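Long-range contact in transcription factor GAMBIF1 (PDB 1BVO), which is a Rel-family transcription factor of the mosquito Anopheles gambiae that binds DNA through its specificity domain and probably activates transcription from specific sites: residues P70-G75 with Q103-K108. Sequence-based numbering, arbitrary orientation.
Sequences PHNLVG and QCVKKK. With nucleotides of chain B; nucleotides of chain A.
His-71 lays one face of its imidazole over Cys-104. Cys-104 CB sits 3.4 Å from the ring centroid, 22° off the normal, as a CH-pi contact displaced toward the rim. With CG anti to its own carbonyl carbon (chi1 -67°), the ring swings across to the other segment. Its edge then meets Val-105 O in the ring plane, and His-71 NE2 gives this carbonyl a weak, bent hydrogen bond of 3.2 Å. Val-105 turns its CG2 branch toward the proline, with 3.8 Å between Pro-70 CB and Val-105 CG2. Pro-70 also packs on Val-110 and Leu-114 of helix 107-120. Next along, Asn-72 and Gln-103 form a hydrogen-bonded antiparallel pair. Asn-72 N reaches Gln-103 O at 3.0 Å, and Gln-103 N reaches Asn-72 O at 2.8 Å. Beyond this pair, the Gln-103 side chain crosses Val-74 at about a right angle, and its amide lies against the Val-74 methyls. Past Val-105 the chain meets DNA. Lys-106 NZ donates a hydrogen bond to OP1 of DT10 of chain A at 2.7 Å. Lys-107 backbone N donates one to OP1 of the position-9 phosphate, modelled in overlapping copies from chains A and B. In this Rel homology domain, strand 72-74 thus pairs with the end of strand 101-103 through two backbone bonds. The imidazole extends the contact to Cys-104 and Val-105, toward helix 107-120, and probably helps place the lysines at the phosphates.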
ATOM      1  N   PRO C  70      -8.934  -5.502 -15.239  1.00 44.93           N
ATOM      2  CA  PRO C  70      -8.875  -6.010 -13.857  1.00 47.37           C
ATOM      3  C   PRO C  70      -9.967  -5.519 -12.916  1.00 46.78           C
ATOM      4  O   PRO C  70     -10.503  -6.291 -12.121  1.00 52.95           O
ATOM      5  CB  PRO C  70      -7.486  -5.566 -13.381  1.00 42.10           C
ATOM      6  CG  PRO C  70      -7.183  -4.381 -14.262  1.00 50.62           C
ATOM      7  CD  PRO C  70      -7.650  -4.883 -15.610  1.00 45.50           C
ATOM      8  N   HIS C  71     -10.294  -4.235 -13.018  1.00 46.18           N
ATOM      9  CA  HIS C  71     -11.304  -3.654 -12.148  1.00 45.15           C
ATOM     10  C   HIS C  71     -12.615  -4.442 -12.021  1.00 46.11           C
ATOM     11  O   HIS C  71     -13.100  -5.032 -12.992  1.00 46.02           O
ATOM     12  CB  HIS C  71     -11.511  -2.194 -12.516  1.00 41.11           C
ATOM     13  CG  HIS C  71     -10.317  -1.340 -12.224  1.00 34.36           C
ATOM     14  ND1 HIS C  71     -10.237  -0.023 -12.580  1.00 38.04           N
ATOM     15  CD2 HIS C  71      -9.173  -1.631 -11.558  1.00 28.87           C
ATOM     16  CE1 HIS C  71      -9.090   0.490 -12.131  1.00 36.85           C
ATOM     17  NE2 HIS C  71      -8.435  -0.471 -11.508  1.00 38.53           N
ATOM     18  N   ASN C  72     -13.102  -4.545 -10.785  1.00 46.54           N
ATOM     19  CA  ASN C  72     -14.328  -5.278 -10.494  1.00 45.26           C
ATOM     20  C   ASN C  72     -15.510  -4.333 -10.436  1.00 45.87           C
ATOM     21  O   ASN C  72     -15.366  -3.163 -10.039  1.00 43.63           O
ATOM     22  CB  ASN C  72     -14.217  -5.995  -9.149  1.00 41.33           C
ATOM     23  CG  ASN C  72     -13.019  -6.900  -9.065  1.00 44.89           C
ATOM     24  OD1 ASN C  72     -12.734  -7.682  -9.983  1.00 41.97           O
ATOM     25  ND2 ASN C  72     -12.284  -6.783  -7.973  1.00 41.33           N
ATOM     26  N   LEU C  73     -16.664  -4.831 -10.855  1.00 42.12           N
ATOM     27  CA  LEU C  73     -17.880  -4.053 -10.794  1.00 38.79           C
ATOM     28  C   LEU C  73     -18.635  -4.581  -9.601  1.00 40.53           C
ATOM     29  O   LEU C  73     -18.791  -5.790  -9.450  1.00 41.08           O
ATOM     30  CB  LEU C  73     -18.730  -4.258 -12.031  1.00 30.89           C
ATOM     31  CG  LEU C  73     -18.299  -3.459 -13.249  1.00 32.42           C
ATOM     32  CD1 LEU C  73     -19.302  -3.660 -14.377  1.00 34.79           C
ATOM     33  CD2 LEU C  73     -18.220  -1.991 -12.884  1.00 41.62           C
ATOM     34  N   VAL C  74     -19.009  -3.695  -8.698  1.00 42.75           N
ATOM     35  CA  VAL C  74     -19.749  -4.124  -7.536  1.00 41.81           C
ATOM     36  C   VAL C  74     -21.073  -3.386  -7.598  1.00 49.27           C
ATOM     37  O   VAL C  74     -21.174  -2.344  -8.243  1.00 51.99           O
ATOM     38  CB  VAL C  74     -18.957  -3.828  -6.247  1.00 40.89           C
ATOM     39  CG1 VAL C  74     -17.652  -4.621  -6.257  1.00 31.12           C
ATOM     40  CG2 VAL C  74     -18.673  -2.353  -6.122  1.00 33.39           C
ATOM     41  N   GLY C  75     -22.096  -3.936  -6.965  1.00 56.21           N
ATOM     42  CA  GLY C  75     -23.399  -3.297  -7.002  1.00 68.04           C
ATOM     43  C   GLY C  75     -24.434  -4.146  -6.289  1.00 73.41           C
ATOM     44  O   GLY C  75     -24.445  -5.375  -6.436  1.00 74.89           O
ATOM     45  N   GLN C 103     -14.877  -0.851  -8.575  1.00 41.68           N
ATOM     46  CA  GLN C 103     -13.906  -1.083  -7.522  1.00 45.33           C
ATOM     47  C   GLN C 103     -12.588  -1.377  -8.203  1.00 46.50           C
ATOM     48  O   GLN C 103     -12.409  -2.408  -8.861  1.00 47.34           O
ATOM     49  CB  GLN C 103     -14.322  -2.252  -6.643  1.00 49.51           C
ATOM     50  CG  GLN C 103     -13.662  -2.264  -5.282  1.00 57.85           C
ATOM     51  CD  GLN C 103     -14.456  -3.060  -4.268  1.00 62.93           C
ATOM     52  OE1 GLN C 103     -14.263  -4.273  -4.132  1.00 61.86           O
ATOM     53  NE2 GLN C 103     -15.368  -2.386  -3.554  1.00 62.54           N
ATOM     54  N   CYS C 104     -11.666  -0.444  -8.065  1.00 46.81           N
ATOM     55  CA  CYS C 104     -10.380  -0.564  -8.701  1.00 49.96           C
ATOM     56  C   CYS C 104      -9.370  -1.425  -7.991  1.00 48.82           C
ATOM     57  O   CYS C 104      -9.090  -1.264  -6.804  1.00 49.49           O
ATOM     58  CB  CYS C 104      -9.774   0.809  -8.909  1.00 48.16           C
ATOM     59  SG  CYS C 104      -9.662   1.690  -7.377  1.00 47.43           S
ATOM     60  N   VAL C 105      -8.804  -2.335  -8.764  1.00 50.94           N
ATOM     61  CA  VAL C 105      -7.764  -3.191  -8.263  1.00 53.38           C
ATOM     62  C   VAL C 105      -6.532  -2.329  -8.385  1.00 56.51           C
ATOM     63  O   VAL C 105      -6.404  -1.570  -9.345  1.00 53.04           O
ATOM     64  CB  VAL C 105      -7.508  -4.360  -9.181  1.00 56.52           C
ATOM     65  CG1 VAL C 105      -6.930  -5.490  -8.397  1.00 57.96           C
ATOM     66  CG2 VAL C 105      -8.763  -4.775  -9.906  1.00 59.95           C
ATOM     67  N   LYS C 106      -5.605  -2.494  -7.454  1.00 60.35           N
ATOM     68  CA  LYS C 106      -4.345  -1.748  -7.451  1.00 66.90           C
ATOM     69  C   LYS C 106      -3.279  -2.626  -8.144  1.00 69.73           C
ATOM     70  O   LYS C 106      -3.410  -3.859  -8.152  1.00 70.94           O
ATOM     71  CB  LYS C 106      -3.955  -1.416  -6.004  1.00 67.22           C
ATOM     72  CG  LYS C 106      -3.961  -2.601  -5.058  1.00 69.54           C
ATOM     73  CD  LYS C 106      -3.482  -2.221  -3.658  1.00 76.30           C
ATOM     74  CE  LYS C 106      -3.174  -3.492  -2.840  1.00 75.39           C
ATOM     75  NZ  LYS C 106      -2.331  -3.219  -1.640  1.00 72.33           N
ATOM     76  N   LYS C 107      -2.219  -2.007  -8.681  1.00 71.45           N
ATOM     77  CA  LYS C 107      -1.161  -2.731  -9.411  1.00 66.56           C
ATOM     78  C   LYS C 107      -0.744  -4.094  -8.854  1.00 62.44           C
ATOM     79  O   LYS C 107      -0.793  -5.096  -9.570  1.00 54.25           O
ATOM     80  CB  LYS C 107       0.082  -1.847  -9.655  1.00 68.86           C
ATOM     81  CG  LYS C 107      -0.100  -0.785 -10.782  1.00 76.24           C
ATOM     82  CD  LYS C 107       1.178   0.035 -11.113  1.00 83.58           C
ATOM     83  CE  LYS C 107       0.852   1.323 -11.909  1.00 90.06           C
ATOM     84  NZ  LYS C 107       0.014   2.360 -11.168  1.00 88.96           N
ATOM     85  N   LYS C 108      -0.391  -4.148  -7.573  1.00 61.05           N
ATOM     86  CA  LYS C 108       0.018  -5.414  -6.953  1.00 66.46           C
ATOM     87  C   LYS C 108      -0.997  -6.520  -7.245  1.00 65.86           C
ATOM     88  O   LYS C 108      -0.618  -7.658  -7.573  1.00 69.14           O
ATOM     89  CB  LYS C 108       0.225  -5.273  -5.425  1.00 69.56           C
ATOM     90  CG  LYS C 108       0.293  -3.838  -4.878  1.00 81.35           C
ATOM     91  CD  LYS C 108       1.460  -3.654  -3.906  1.00 83.37           C
ATOM     92  CE  LYS C 108       2.493  -2.683  -4.491  1.00 87.15           C
ATOM     93  NZ  LYS C 108       3.876  -2.817  -3.934  1.00 84.71           N
TER
ATOM     94  P    DA B   9      -2.506   1.664  -7.188  0.50 45.82           P
ATOM     95  OP1  DA B   9      -1.839   0.350  -7.398  0.50 28.64           O
ATOM     96  OP2  DA B   9      -3.652   2.053  -8.044  0.50 40.29           O
ATOM     97  O5'  DA B   9      -2.809   1.825  -5.645  0.50 36.02           O
ATOM     98  C5'  DA B   9      -1.787   1.462  -4.738  0.50 29.25           C
ATOM     99  C4'  DA B   9      -2.137   1.914  -3.341  0.50 31.38           C
ATOM    100  O4'  DA B   9      -2.165   3.352  -3.287  0.50 44.16           O
ATOM    101  C3'  DA B   9      -3.466   1.414  -2.792  0.50 31.27           C
ATOM    102  O3'  DA B   9      -3.160   0.671  -1.605  0.50 46.04           O
ATOM    103  C2'  DA B   9      -4.264   2.694  -2.531  0.50 39.16           C
ATOM    104  C1'  DA B   9      -3.213   3.794  -2.446  0.50 32.89           C
ATOM    105  N9   DA B   9      -3.619   5.106  -2.946  0.50 30.07           N
ATOM    106  C8   DA B   9      -4.199   5.394  -4.159  0.50 34.99           C
ATOM    107  N7   DA B   9      -4.420   6.678  -4.348  0.50 29.19           N
ATOM    108  C5   DA B   9      -3.960   7.263  -3.173  0.50 17.20           C
ATOM    109  C6   DA B   9      -3.919   8.600  -2.746  0.50 31.77           C
ATOM    110  N6   DA B   9      -4.372   9.616  -3.480  0.50 31.85           N
ATOM    111  N1   DA B   9      -3.401   8.851  -1.539  0.50 32.61           N
ATOM    112  C2   DA B   9      -2.960   7.814  -0.797  0.50 37.32           C
ATOM    113  N3   DA B   9      -2.957   6.525  -1.090  0.50 31.71           N
ATOM    114  C4   DA B   9      -3.469   6.307  -2.301  0.50 23.34           C
TER
ATOM    115  P    DT A   9      -2.468   1.782  -7.145  0.50 38.77           P
ATOM    116  OP1  DT A   9      -1.845   0.474  -7.441  0.50 25.72           O
ATOM    117  OP2  DT A   9      -3.635   2.225  -7.938  0.50 43.51           O
ATOM    118  O5'  DT A   9      -2.794   1.802  -5.594  0.50 40.06           O
ATOM    119  C5'  DT A   9      -1.735   1.608  -4.675  0.50 30.18           C
ATOM    120  C4'  DT A   9      -2.118   2.063  -3.293  0.50 31.54           C
ATOM    121  O4'  DT A   9      -2.157   3.510  -3.198  0.50 50.17           O
ATOM    122  C3'  DT A   9      -3.450   1.549  -2.756  0.50 30.52           C
ATOM    123  O3'  DT A   9      -3.148   0.805  -1.580  0.50 47.13           O
ATOM    124  C2'  DT A   9      -4.249   2.826  -2.482  0.50 42.35           C
ATOM    125  C1'  DT A   9      -3.166   3.876  -2.280  0.50 33.95           C
ATOM    126  N1   DT A   9      -3.509   5.314  -2.525  0.50 29.09           N
ATOM    127  C2   DT A   9      -3.224   6.253  -1.531  0.50 39.34           C
ATOM    128  O2   DT A   9      -2.778   5.963  -0.436  0.50 55.80           O
ATOM    129  N3   DT A   9      -3.502   7.551  -1.865  0.50 21.90           N
ATOM    130  C4   DT A   9      -4.042   8.008  -3.043  0.50 31.61           C
ATOM    131  O4   DT A   9      -4.209   9.226  -3.207  0.50 34.39           O
ATOM    132  C5   DT A   9      -4.365   6.977  -4.011  0.50 22.57           C
ATOM    133  C7   DT A   9      -5.021   7.373  -5.300  0.50 28.62           C
ATOM    134  C6   DT A   9      -4.075   5.703  -3.709  0.50 13.23           C
ATOM    135  P    DT A  10      -4.303   0.020  -0.798  0.50 53.11           P
ATOM    136  OP1  DT A  10      -3.786  -1.332  -0.472  0.50 47.27           O
ATOM    137  OP2  DT A  10      -5.586   0.148  -1.528  0.50 54.53           O
ATOM    138  O5'  DT A  10      -4.373   0.848   0.548  0.50 43.16           O
ATOM    139  C5'  DT A  10      -4.340   2.257   0.474  0.50 46.41           C
ATOM    140  C4'  DT A  10      -4.096   2.841   1.835  0.50 49.29           C
ATOM    141  O4'  DT A  10      -4.007   4.267   1.662  0.50 57.03           O
ATOM    142  C3'  DT A  10      -5.225   2.603   2.836  0.50 46.27           C
ATOM    143  O3'  DT A  10      -4.650   2.327   4.114  0.50 53.94           O
ATOM    144  C2'  DT A  10      -6.073   3.869   2.752  0.50 51.31           C
ATOM    145  C1'  DT A  10      -5.132   4.935   2.213  0.50 40.54           C
ATOM    146  N1   DT A  10      -5.717   5.746   1.130  0.50 38.51           N
ATOM    147  C2   DT A  10      -5.645   7.129   1.207  0.50 43.45           C
ATOM    148  O2   DT A  10      -5.142   7.720   2.151  0.50 43.08           O
ATOM    149  N3   DT A  10      -6.191   7.796   0.130  0.50 22.75           N
ATOM    150  C4   DT A  10      -6.793   7.233  -0.982  0.50 38.42           C
ATOM    151  O4   DT A  10      -7.233   7.962  -1.879  0.50 35.86           O
ATOM    152  C5   DT A  10      -6.848   5.781  -0.983  0.50 25.86           C
ATOM    153  C7   DT A  10      -7.492   5.088  -2.137  0.50 35.26           C
ATOM    154  C6   DT A  10      -6.315   5.120   0.056  0.50 24.34           C
TER
HETATM  155  O   HOH W   1      -6.311   0.823  -9.799  1.00 48.38           O